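Local coordinates for protein latency-associated nuclear antigen (Murid herpesvirus 4, PDB 4BLG) that probably binds DNA through this C-terminal domain, as the viral latency-associated nuclear antigen, and probably self-associates, at residues A[25-30]-A[97-102]; A[35-40]-A[125-130]; A[45-50]-A[111-116]; A[66-71]-A[82-87]. All blocks are in the same frame, centred on the assembly; numbering follows the deposited sequence.

Contact 1 (A[25-30]-A[97-102]); sequences RLFDPE and KKLKRV. With PO4 (phosphate ion), chain D.
The guanidinium of R25 and the ammonium of K98 converge on one bound phosphate, with R25 NH2 and K98 NZ only 3.9 Å apart. The ion meets the guanidinium at its edge, its phosphorus in the plane of the group, while K98 NZ lies obliquely to that plane. The second flat group, the F27 ring, takes L99 CD1 obliquely, 3.4 Å from CZ, and the two side chains cross at about a right angle.

Phosphate O4 is the shared acceptor: R25 NH2 reaches it at 2.6 Å and K98 NZ at 2.7 Å, so the anion bridges two cations. R25 NE gives a straighter bond to O3 (3.0 Å, 159°) and a weak one to O4. The bend of the arginine chain at chi3 (-51°) turns NE and NH2 back to the ion that R25 N also holds, through O3 at 2.7 Å. L26 N donates to O2 at an angle of 167°. Two backbone N-H groups and two side chains thus grip the ion, which is probably a crystallisation component; such a site is compatible with an affinity for phosphate groups.

Beside the phosphate site, L26 CD2 rests 3.9 Å from L99 CB, again with the side chains at roughly a right angle. Q95 takes a further hydrogen bond from K98 NZ. The contact joins the short helix 24-27 to the long helix 93-110: F27 and V102 both reach L19 of helix 13-22, L26 and L99 share V63, and L99 also touches S88 and V90 of strand 84-90.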
# COMPACT_ATOMS: atom_id res chain seq x y z
N ARG A 25 16.38 -17.69 3.74
CA ARG A 25 16.86 -16.69 2.79
C ARG A 25 15.98 -15.44 2.84
O ARG A 25 16.48 -14.32 2.96
CB ARG A 25 16.90 -17.25 1.37
CG ARG A 25 18.02 -18.28 1.16
CD ARG A 25 17.90 -19.01 -0.18
NE ARG A 25 16.57 -19.58 -0.39
CZ ARG A 25 16.16 -20.15 -1.52
NH1 ARG A 25 16.97 -20.25 -2.57
NH2 ARG A 25 14.92 -20.63 -1.61
N LEU A 26 14.67 -15.63 2.76
CA LEU A 26 13.74 -14.51 2.77
C LEU A 26 13.90 -13.64 4.03
O LEU A 26 13.88 -12.41 3.95
CB LEU A 26 12.30 -15.00 2.65
CG LEU A 26 11.23 -13.92 2.50
CD1 LEU A 26 11.50 -13.04 1.29
CD2 LEU A 26 9.85 -14.53 2.43
N PHE A 27 14.07 -14.28 5.19
CA PHE A 27 14.10 -13.54 6.46
C PHE A 27 15.48 -13.39 7.08
O PHE A 27 15.60 -12.94 8.21
CB PHE A 27 13.15 -14.17 7.46
CG PHE A 27 11.72 -13.86 7.20
CD1 PHE A 27 11.16 -12.68 7.67
CD2 PHE A 27 10.93 -14.71 6.45
CE1 PHE A 27 9.85 -12.38 7.42
CE2 PHE A 27 9.61 -14.42 6.20
CZ PHE A 27 9.07 -13.25 6.68
N ASP A 28 16.51 -13.78 6.33
CA ASP A 28 17.88 -13.53 6.75
C ASP A 28 18.03 -12.06 7.12
O ASP A 28 17.77 -11.18 6.29
CB ASP A 28 18.84 -13.85 5.60
CG ASP A 28 20.26 -14.05 6.07
OD1 ASP A 28 20.59 -13.53 7.16
OD2 ASP A 28 21.04 -14.73 5.36
N PRO A 29 18.45 -11.77 8.37
CA PRO A 29 18.61 -10.37 8.78
C PRO A 29 19.89 -9.74 8.22
O PRO A 29 20.08 -8.53 8.34
CB PRO A 29 18.68 -10.45 10.31
CG PRO A 29 18.60 -11.92 10.66
CD PRO A 29 18.88 -12.69 9.42
N GLU A 30 20.75 -10.57 7.64
CA GLU A 30 21.94 -10.08 6.94
C GLU A 30 21.86 -10.46 5.47
O GLU A 30 20.95 -11.18 5.05
CB GLU A 30 23.22 -10.62 7.59
CG GLU A 30 23.40 -10.16 9.03
CD GLU A 30 23.90 -8.72 9.14
OE1 GLU A 30 24.13 -8.09 8.09
OE2 GLU A 30 24.05 -8.23 10.28
N LYS A 97 4.70 -14.81 -3.08
CA LYS A 97 3.91 -16.02 -2.92
C LYS A 97 4.41 -16.73 -1.65
O LYS A 97 3.63 -17.14 -0.79
CB LYS A 97 4.06 -16.93 -4.16
NZ LYS A 97 2.61 -21.26 -6.58
N LYS A 98 5.74 -16.83 -1.55
CA LYS A 98 6.40 -17.49 -0.41
C LYS A 98 6.08 -16.79 0.92
O LYS A 98 5.73 -17.42 1.91
CB LYS A 98 7.94 -17.53 -0.57
CG LYS A 98 8.65 -18.59 0.30
CD LYS A 98 10.16 -18.32 0.38
CE LYS A 98 10.88 -18.81 -0.89
NZ LYS A 98 12.09 -18.00 -1.23
N LEU A 99 6.20 -15.47 0.92
CA LEU A 99 6.01 -14.66 2.11
C LEU A 99 4.60 -14.83 2.62
O LEU A 99 4.37 -14.97 3.81
CB LEU A 99 6.25 -13.18 1.79
CG LEU A 99 5.95 -12.26 2.97
CD1 LEU A 99 6.82 -12.63 4.15
CD2 LEU A 99 6.14 -10.80 2.61
N LYS A 100 3.65 -14.79 1.69
CA LYS A 100 2.25 -14.90 2.04
C LYS A 100 1.98 -16.27 2.66
O LYS A 100 1.27 -16.38 3.66
CB LYS A 100 1.37 -14.70 0.81
CG LYS A 100 -0.10 -14.61 1.13
CD LYS A 100 -0.94 -14.61 -0.12
CE LYS A 100 -2.42 -14.63 0.21
NZ LYS A 100 -3.14 -15.63 -0.62
N ARG A 101 2.53 -17.31 2.05
CA ARG A 101 2.33 -18.68 2.51
C ARG A 101 2.80 -18.87 3.94
O ARG A 101 2.11 -19.47 4.77
CB ARG A 101 3.09 -19.66 1.62
CG ARG A 101 2.88 -21.13 1.97
CD ARG A 101 3.49 -22.01 0.89
NE ARG A 101 2.74 -21.77 -0.33
CZ ARG A 101 3.25 -21.32 -1.47
NH1 ARG A 101 4.55 -21.12 -1.64
NH2 ARG A 101 2.44 -21.09 -2.49
N VAL A 102 4.00 -18.37 4.23
CA VAL A 102 4.62 -18.57 5.53
C VAL A 102 3.86 -17.80 6.61
O VAL A 102 3.47 -18.37 7.64
CB VAL A 102 6.09 -18.10 5.51
CG1 VAL A 102 6.64 -18.00 6.92
CG2 VAL A 102 6.92 -19.06 4.67
P PO4 D . 13.79 -19.49 1.83
O1 PO4 D . 12.99 -20.67 2.32
O2 PO4 D . 13.24 -18.21 2.41
O3 PO4 D . 15.23 -19.59 2.25
O4 PO4 D . 13.69 -19.44 0.33

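Contact 2 (A[35-40]-A[125-130]); sequences THFKSA and FPLPEP
F37 and L127 meet at about a right angle: the leucine methyl CD1 comes obliquely to the ring, 3.7 Å from F37 CD1, and is almost as near to CG and CB. A different orientation governs F125, whose ring turns its edge to the backbone of the other segment. Its CE2 lies 3.6 Å from S39 C, with S39 CA in the ring plane, and 3.9 Å from A40 CB, which sits obliquely. With CG beside its own backbone N (chi1 -75°), the F125 ring lies along the 37-40 backbone.

F125 N to F37 O is the one direct hydrogen bond between the segments, at 2.8 Å and nearly straight (174°). One water continues the link, accepting from F37 N and donating to F125 O. Farther out, H36 and E129 lie side by side pointing the same way, ring and carboxylate nearly coplanar, with E129 OE1 at the histidine edge, 3.7 Å from CE1. E129 is poorly ordered, so this approach carries less weight.

F89 of strand 84-90 packs against F37, A40 and L127 and meets F125 edge to face, while M42 of the second subunit touches F125. Chemically, the tail after strand 115-122 is held by an apolar cluster and by both backbone polar groups of F125, one paired directly and one through water, whereas the H36 and E129 end relies on no hydrogen bond between them.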
# COMPACT_ATOMS: atom_id res chain seq x y z
N THR A 35 17.62 -5.34 -5.73
CA THR A 35 17.83 -4.07 -6.39
C THR A 35 16.52 -3.32 -6.51
O THR A 35 16.49 -2.10 -6.34
CB THR A 35 18.44 -4.27 -7.77
OG1 THR A 35 19.68 -4.97 -7.63
CG2 THR A 35 18.67 -2.93 -8.47
N HIS A 36 15.45 -4.05 -6.79
CA HIS A 36 14.11 -3.46 -6.91
C HIS A 36 13.08 -4.35 -6.24
O HIS A 36 13.22 -5.57 -6.19
CB HIS A 36 13.73 -3.27 -8.38
CG HIS A 36 14.64 -2.34 -9.13
ND1 HIS A 36 15.01 -1.11 -8.64
CD2 HIS A 36 15.24 -2.46 -10.33
CE1 HIS A 36 15.80 -0.51 -9.51
NE2 HIS A 36 15.96 -1.31 -10.55
N PHE A 37 12.03 -3.72 -5.72
CA PHE A 37 10.93 -4.43 -5.09
C PHE A 37 9.70 -4.34 -5.99
O PHE A 37 8.98 -3.34 -5.96
CB PHE A 37 10.61 -3.79 -3.73
CG PHE A 37 11.70 -3.96 -2.72
CD1 PHE A 37 12.77 -3.08 -2.69
CD2 PHE A 37 11.66 -5.00 -1.80
CE1 PHE A 37 13.79 -3.24 -1.77
CE2 PHE A 37 12.67 -5.16 -0.87
CZ PHE A 37 13.74 -4.27 -0.85
N LYS A 38 9.47 -5.37 -6.78
CA LYS A 38 8.36 -5.36 -7.74
C LYS A 38 7.04 -5.82 -7.12
O LYS A 38 5.97 -5.58 -7.69
CB LYS A 38 8.69 -6.24 -8.95
CG LYS A 38 9.89 -5.76 -9.76
CD LYS A 38 10.12 -6.61 -11.00
CE LYS A 38 11.07 -5.92 -11.97
NZ LYS A 38 10.98 -6.47 -13.36
N SER A 39 7.11 -6.48 -5.97
CA SER A 39 5.91 -7.01 -5.35
C SER A 39 5.81 -6.73 -3.86
O SER A 39 6.74 -6.23 -3.23
CB SER A 39 5.83 -8.52 -5.55
OG SER A 39 6.02 -8.86 -6.91
N ALA A 40 4.65 -7.04 -3.31
CA ALA A 40 4.42 -6.91 -1.89
C ALA A 40 3.28 -7.81 -1.48
O ALA A 40 2.56 -8.34 -2.33
CB ALA A 40 4.12 -5.47 -1.53
N PHE A 125 8.01 -0.85 -6.93
CA PHE A 125 7.59 0.13 -5.94
C PHE A 125 8.65 1.21 -5.80
O PHE A 125 9.83 0.96 -6.01
CB PHE A 125 7.29 -0.53 -4.61
CG PHE A 125 5.99 -1.29 -4.60
CD1 PHE A 125 4.79 -0.62 -4.43
CD2 PHE A 125 5.97 -2.66 -4.76
CE1 PHE A 125 3.60 -1.30 -4.42
CE2 PHE A 125 4.77 -3.35 -4.75
CZ PHE A 125 3.59 -2.66 -4.58
N PRO A 126 8.22 2.44 -5.45
CA PRO A 126 9.10 3.61 -5.43
C PRO A 126 10.01 3.65 -4.20
O PRO A 126 10.01 4.63 -3.46
CB PRO A 126 8.12 4.77 -5.41
CG PRO A 126 6.94 4.23 -4.66
CD PRO A 126 6.85 2.78 -5.02
N LEU A 127 10.77 2.58 -3.98
CA LEU A 127 11.82 2.59 -2.97
C LEU A 127 13.17 2.81 -3.66
O LEU A 127 13.38 2.36 -4.78
CB LEU A 127 11.83 1.27 -2.21
CG LEU A 127 10.49 0.89 -1.57
CD1 LEU A 127 10.30 -0.61 -1.61
CD2 LEU A 127 10.41 1.41 -0.15
N PRO A 128 14.08 3.53 -2.99
CA PRO A 128 15.39 3.86 -3.56
C PRO A 128 16.22 2.65 -3.97
O PRO A 128 15.89 1.50 -3.66
CB PRO A 128 16.09 4.60 -2.41
CG PRO A 128 15.28 4.30 -1.20
CD PRO A 128 13.89 4.14 -1.67
N GLU A 129 17.31 2.93 -4.66
CA GLU A 129 18.19 1.91 -5.21
C GLU A 129 19.60 2.12 -4.65
O GLU A 129 20.05 3.26 -4.53
CB GLU A 129 18.22 2.02 -6.74
CG GLU A 129 18.01 3.44 -7.24
CD GLU A 129 18.22 3.56 -8.74
OE1 GLU A 129 17.79 2.64 -9.47
OE2 GLU A 129 18.82 4.56 -9.17
N PRO A 130 20.28 1.03 -4.27
CA PRO A 130 21.66 1.15 -3.78
C PRO A 130 22.69 1.10 -4.91
O PRO A 130 23.75 1.72 -4.79
CB PRO A 130 21.80 -0.07 -2.86
CG PRO A 130 20.88 -1.11 -3.49
CD PRO A 130 19.70 -0.30 -4.01
O HOH W 1 11.94 -0.93 -5.81

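Contact 3 (A[45-50]-A[111-116]); sequences STHPYT and HSSVEG. With PO4 (phosphate ion), chain C.
Two serine torsions bring S45 and S113 together: OG of S45 stands opposite its backbone N (chi1 161°), and OG of S113 is turned between its N and carbonyl carbon (chi1 88°). The hydroxyls then meet at 2.7 Å in a hydrogen bond that either could donate. In T50, chi1 of -59° splits the branches: OG1 goes to the phosphate, while CG2 lies 3.5 Å from H111 ND1 and 3.6 Å from V114 CG2.

S45 OG also accepts from H47 N at 2.9 Å, an ST turn that ends at H47, the N-cap residue of helix 48-57. The H47 ring presents its edge to the ion, ND1 donating to phosphate O2 at 2.9 Å, and T50 OG1 donates to the same oxygen. From the other segment, H111 ND1 reaches O3 at 2.8 Å, again with the phosphorus in the ring plane. S113 CB lies oblique to the H47 ring, 3.6 Å from ND1. Both histidines therefore point ring edges at an anion that is probably from the crystallisation liquor, and one that may mark a phosphate-binding spot. A water between T46 N and S113 O adds a further polar bridge.

The site is formed where strand 39-45 turns into helix 48-57 and where helix 93-110 passes, through the type I beta turn from H111 to V114, into strand 115-122. S45 packs on L51 and V114 on L54 of helix 48-57, and backbone hydrogen bonds tie S45 to Y84 and E115 to S44.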
# COMPACT_ATOMS: atom_id res chain seq x y z
N SER A 45 -6.39 -6.52 8.53
CA SER A 45 -7.11 -7.03 9.68
C SER A 45 -7.80 -5.89 10.40
O SER A 45 -7.33 -4.76 10.35
CB SER A 45 -6.13 -7.72 10.62
OG SER A 45 -6.68 -7.85 11.91
N THR A 46 -8.90 -6.18 11.08
CA THR A 46 -9.61 -5.16 11.86
C THR A 46 -8.98 -4.97 13.23
O THR A 46 -9.41 -4.11 14.01
CB THR A 46 -11.09 -5.53 12.07
OG1 THR A 46 -11.18 -6.78 12.76
CG2 THR A 46 -11.83 -5.64 10.73
N HIS A 47 -7.96 -5.78 13.51
CA HIS A 47 -7.24 -5.71 14.79
C HIS A 47 -5.88 -5.03 14.61
O HIS A 47 -4.94 -5.64 14.11
CB HIS A 47 -7.06 -7.11 15.34
CG HIS A 47 -8.34 -7.81 15.66
ND1 HIS A 47 -8.41 -9.16 15.91
CD2 HIS A 47 -9.60 -7.34 15.78
CE1 HIS A 47 -9.66 -9.50 16.16
NE2 HIS A 47 -10.41 -8.41 16.09
N PRO A 48 -5.76 -3.77 15.04
CA PRO A 48 -4.51 -3.05 14.77
C PRO A 48 -3.32 -3.57 15.59
O PRO A 48 -2.16 -3.42 15.19
CB PRO A 48 -4.84 -1.60 15.16
CG PRO A 48 -5.97 -1.72 16.15
CD PRO A 48 -6.74 -2.95 15.77
N TYR A 49 -3.60 -4.18 16.73
CA TYR A 49 -2.54 -4.65 17.63
C TYR A 49 -1.78 -5.82 17.00
O TYR A 49 -0.55 -5.91 17.05
CB TYR A 49 -3.12 -5.02 19.00
CG TYR A 49 -4.39 -5.87 18.98
CD1 TYR A 49 -5.64 -5.28 18.86
CD2 TYR A 49 -4.34 -7.25 19.11
CE1 TYR A 49 -6.80 -6.03 18.84
CE2 TYR A 49 -5.49 -8.02 19.10
CZ TYR A 49 -6.72 -7.40 18.97
OH TYR A 49 -7.88 -8.15 18.95
N THR A 50 -2.54 -6.70 16.38
CA THR A 50 -1.99 -7.81 15.63
C THR A 50 -1.10 -7.32 14.50
O THR A 50 0.01 -7.82 14.31
CB THR A 50 -3.14 -8.66 15.11
OG1 THR A 50 -3.91 -9.11 16.22
CG2 THR A 50 -2.64 -9.84 14.28
N HIS A 111 -3.56 -16.09 14.55
CA HIS A 111 -4.13 -14.78 14.22
C HIS A 111 -5.11 -14.89 13.07
O HIS A 111 -4.84 -14.41 11.97
CB HIS A 111 -3.04 -13.80 13.82
CG HIS A 111 -2.03 -13.54 14.89
ND1 HIS A 111 -2.33 -12.87 16.05
CD2 HIS A 111 -0.72 -13.85 14.97
CE1 HIS A 111 -1.25 -12.79 16.81
NE2 HIS A 111 -0.26 -13.38 16.17
N SER A 112 -6.25 -15.52 13.33
CA SER A 112 -7.23 -15.81 12.30
C SER A 112 -7.84 -14.55 11.67
O SER A 112 -8.49 -14.63 10.63
CB SER A 112 -8.34 -16.68 12.89
OG SER A 112 -8.87 -16.06 14.05
N SER A 113 -7.66 -13.40 12.31
CA SER A 113 -8.17 -12.14 11.76
C SER A 113 -7.37 -11.63 10.56
O SER A 113 -7.80 -10.72 9.85
CB SER A 113 -8.16 -11.05 12.83
OG SER A 113 -6.91 -10.37 12.82
N VAL A 114 -6.19 -12.19 10.34
CA VAL A 114 -5.27 -11.62 9.36
C VAL A 114 -5.49 -12.19 7.96
O VAL A 114 -5.63 -13.40 7.79
CB VAL A 114 -3.80 -11.84 9.78
CG1 VAL A 114 -2.85 -11.43 8.67
CG2 VAL A 114 -3.49 -11.07 11.05
N GLU A 115 -5.54 -11.30 6.97
CA GLU A 115 -5.63 -11.69 5.57
C GLU A 115 -4.39 -11.20 4.83
O GLU A 115 -3.74 -10.24 5.24
CB GLU A 115 -6.88 -11.11 4.92
CG GLU A 115 -8.19 -11.73 5.40
CD GLU A 115 -9.41 -11.17 4.67
OE1 GLU A 115 -9.25 -10.29 3.80
OE2 GLU A 115 -10.53 -11.62 4.98
N GLY A 116 -4.08 -11.86 3.72
CA GLY A 116 -2.93 -11.52 2.90
C GLY A 116 -3.34 -11.42 1.45
O GLY A 116 -4.12 -12.24 0.96
P PO4 C . -6.17 -12.02 15.82
O1 PO4 C . -7.51 -12.23 16.46
O2 PO4 C . -5.92 -10.54 15.73
O3 PO4 C . -5.10 -12.66 16.66
O4 PO4 C . -6.16 -12.58 14.41
O HOH W 2 -9.98 -9.02 10.23

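Contact 4 (A[66-71]-A[82-87]); sequences TPVSCL and VTYYLL
Backbone hydrogen bonds zip S69 to Y85 in both directions, S69 N to Y85 O and Y85 N to S69 O, each 3.0 Å long. L71 N adds a bond to T83 O (2.8 Å), and a water joins L71 O to T83 N. At the other end T66 N donates to L87 O, while T66 OG1 receives L87 N at 3.0 Å (176°) and itself donates to P67 O. A chi1 of 63° sets OG1 between the backbone N and the carbonyl carbon of T66, from where it takes both roles, standing in for a backbone carbonyl toward L87.

This is an antiparallel pairing, S69 with Y85 hydrogen-bonded and C70 with Y84 non-hydrogen-bonded, between strand 64-70, outermost in the four-stranded sheet of this chain, and strand 84-90. In the dimeric DNA-binding domains of related viral proteins such sheets build a beta barrel across the subunits, an arrangement with which this one is consistent.

Among sulfur and apolar contacts, C70 SG sits obliquely by the Y84 ring, 3.6 Å from CE2, and C70 CB touches V82 CG2 at 3.8 Å. Against the Y85 ring, L71 CD2 packs obliquely 3.4 Å from CD1, and S69 CB lies 3.7 Å from CE1; C70 O is at the ring edge.

At the polar tip, Y85 OH shares a water with S69 OG and hydrogen-bonds Y85 OH of the second subunit, whose T66 also packs on Y85.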
# COMPACT_ATOMS: atom_id res chain seq x y z
N THR A 66 5.91 -1.57 5.86
CA THR A 66 5.46 -0.25 6.26
C THR A 66 4.91 -0.31 7.67
O THR A 66 4.61 -1.40 8.18
CB THR A 66 4.31 0.20 5.37
OG1 THR A 66 3.20 -0.69 5.56
CG2 THR A 66 4.72 0.19 3.92
N PRO A 67 4.76 0.85 8.31
CA PRO A 67 3.96 0.87 9.55
C PRO A 67 2.53 0.50 9.24
O PRO A 67 2.15 0.37 8.06
CB PRO A 67 4.07 2.32 10.02
CG PRO A 67 4.69 3.09 8.90
CD PRO A 67 5.43 2.13 8.05
N VAL A 68 1.74 0.31 10.29
CA VAL A 68 0.33 -0.01 10.13
C VAL A 68 -0.42 1.28 9.76
O VAL A 68 -0.21 2.30 10.39
CB VAL A 68 -0.26 -0.58 11.42
CG1 VAL A 68 -1.73 -0.91 11.25
CG2 VAL A 68 0.51 -1.83 11.88
N SER A 69 -1.26 1.21 8.73
CA SER A 69 -2.19 2.30 8.41
C SER A 69 -3.63 1.77 8.29
O SER A 69 -3.92 0.65 8.73
CB SER A 69 -1.77 3.02 7.14
OG SER A 69 -2.50 4.22 6.97
N CYS A 70 -4.52 2.58 7.74
CA CYS A 70 -5.94 2.22 7.63
C CYS A 70 -6.37 2.20 6.17
O CYS A 70 -5.91 3.02 5.37
CB CYS A 70 -6.82 3.25 8.35
SG CYS A 70 -6.38 3.58 10.06
N LEU A 71 -7.26 1.28 5.83
CA LEU A 71 -7.90 1.33 4.52
C LEU A 71 -9.08 2.30 4.57
O LEU A 71 -9.71 2.48 5.61
CB LEU A 71 -8.37 -0.05 4.09
CG LEU A 71 -7.26 -1.08 3.86
CD1 LEU A 71 -7.86 -2.45 3.58
CD2 LEU A 71 -6.35 -0.64 2.74
N VAL A 82 -13.16 -0.15 10.92
CA VAL A 82 -12.03 0.16 10.07
C VAL A 82 -11.23 -1.12 9.86
O VAL A 82 -11.19 -2.01 10.72
CB VAL A 82 -11.15 1.30 10.62
CG1 VAL A 82 -10.62 0.96 12.00
CG2 VAL A 82 -10.00 1.58 9.66
N THR A 83 -10.64 -1.22 8.68
CA THR A 83 -9.75 -2.32 8.37
C THR A 83 -8.35 -1.73 8.25
O THR A 83 -8.12 -0.80 7.47
CB THR A 83 -10.17 -3.01 7.08
OG1 THR A 83 -11.46 -3.59 7.28
CG2 THR A 83 -9.18 -4.10 6.70
N TYR A 84 -7.44 -2.22 9.08
CA TYR A 84 -6.05 -1.79 9.03
C TYR A 84 -5.24 -2.65 8.07
O TYR A 84 -5.67 -3.73 7.69
CB TYR A 84 -5.45 -1.83 10.43
CG TYR A 84 -6.23 -1.03 11.44
CD1 TYR A 84 -7.29 -1.59 12.14
CD2 TYR A 84 -5.92 0.29 11.70
CE1 TYR A 84 -8.00 -0.87 13.07
CE2 TYR A 84 -6.64 1.03 12.62
CZ TYR A 84 -7.67 0.44 13.30
OH TYR A 84 -8.38 1.18 14.23
N TYR A 85 -4.07 -2.16 7.67
CA TYR A 85 -3.23 -2.89 6.73
C TYR A 85 -1.78 -2.49 6.88
O TYR A 85 -1.47 -1.48 7.49
CB TYR A 85 -3.65 -2.63 5.28
CG TYR A 85 -3.07 -1.35 4.70
CD1 TYR A 85 -3.74 -0.14 4.84
CD2 TYR A 85 -1.86 -1.35 4.02
CE1 TYR A 85 -3.21 1.04 4.31
CE2 TYR A 85 -1.33 -0.19 3.48
CZ TYR A 85 -2.01 1.01 3.64
OH TYR A 85 -1.48 2.16 3.10
N LEU A 86 -0.90 -3.29 6.32
CA LEU A 86 0.48 -2.89 6.10
C LEU A 86 0.94 -3.59 4.84
O LEU A 86 0.31 -4.54 4.39
CB LEU A 86 1.38 -3.23 7.28
CG LEU A 86 1.57 -4.69 7.69
CD1 LEU A 86 2.41 -5.47 6.68
CD2 LEU A 86 2.24 -4.75 9.05
N LEU A 87 2.02 -3.08 4.27
CA LEU A 87 2.60 -3.63 3.06
C LEU A 87 3.97 -4.18 3.38
O LEU A 87 4.75 -3.54 4.08
CB LEU A 87 2.74 -2.54 2.00
CG LEU A 87 1.44 -2.04 1.37
CD1 LEU A 87 1.74 -0.87 0.45
CD2 LEU A 87 0.77 -3.17 0.62
O HOH W 3 -1.85 4.60 4.32
O HOH W 4 -11.41 0.54 6.60

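How the contacts relate
All four contacts belong to one DNA-binding domain. Contacts 3 and 4 are close, their centres 10 Å apart, and are joined directly by a probable hydrogen bond from Y84 N to S45 O (2.8 Å), besides the packing of P48 on Y84. Contacts 1 and 3 each bind a phosphate, probably from the crystallisation liquor, yet lie on opposite sides of the chain's centre, 19 Å between centres; helix 93-110 leads from one to the other, and K100 touches G116. Contact 2 lies 26 Å from contact 3 between centres, although both reach the same sheet, in which strands 39-45 and 115-122 are neighbours. Contacts 2 and 4, 20 Å apart by centres, both meet the second subunit, whereas contact 1 touches no other chain of the assembly.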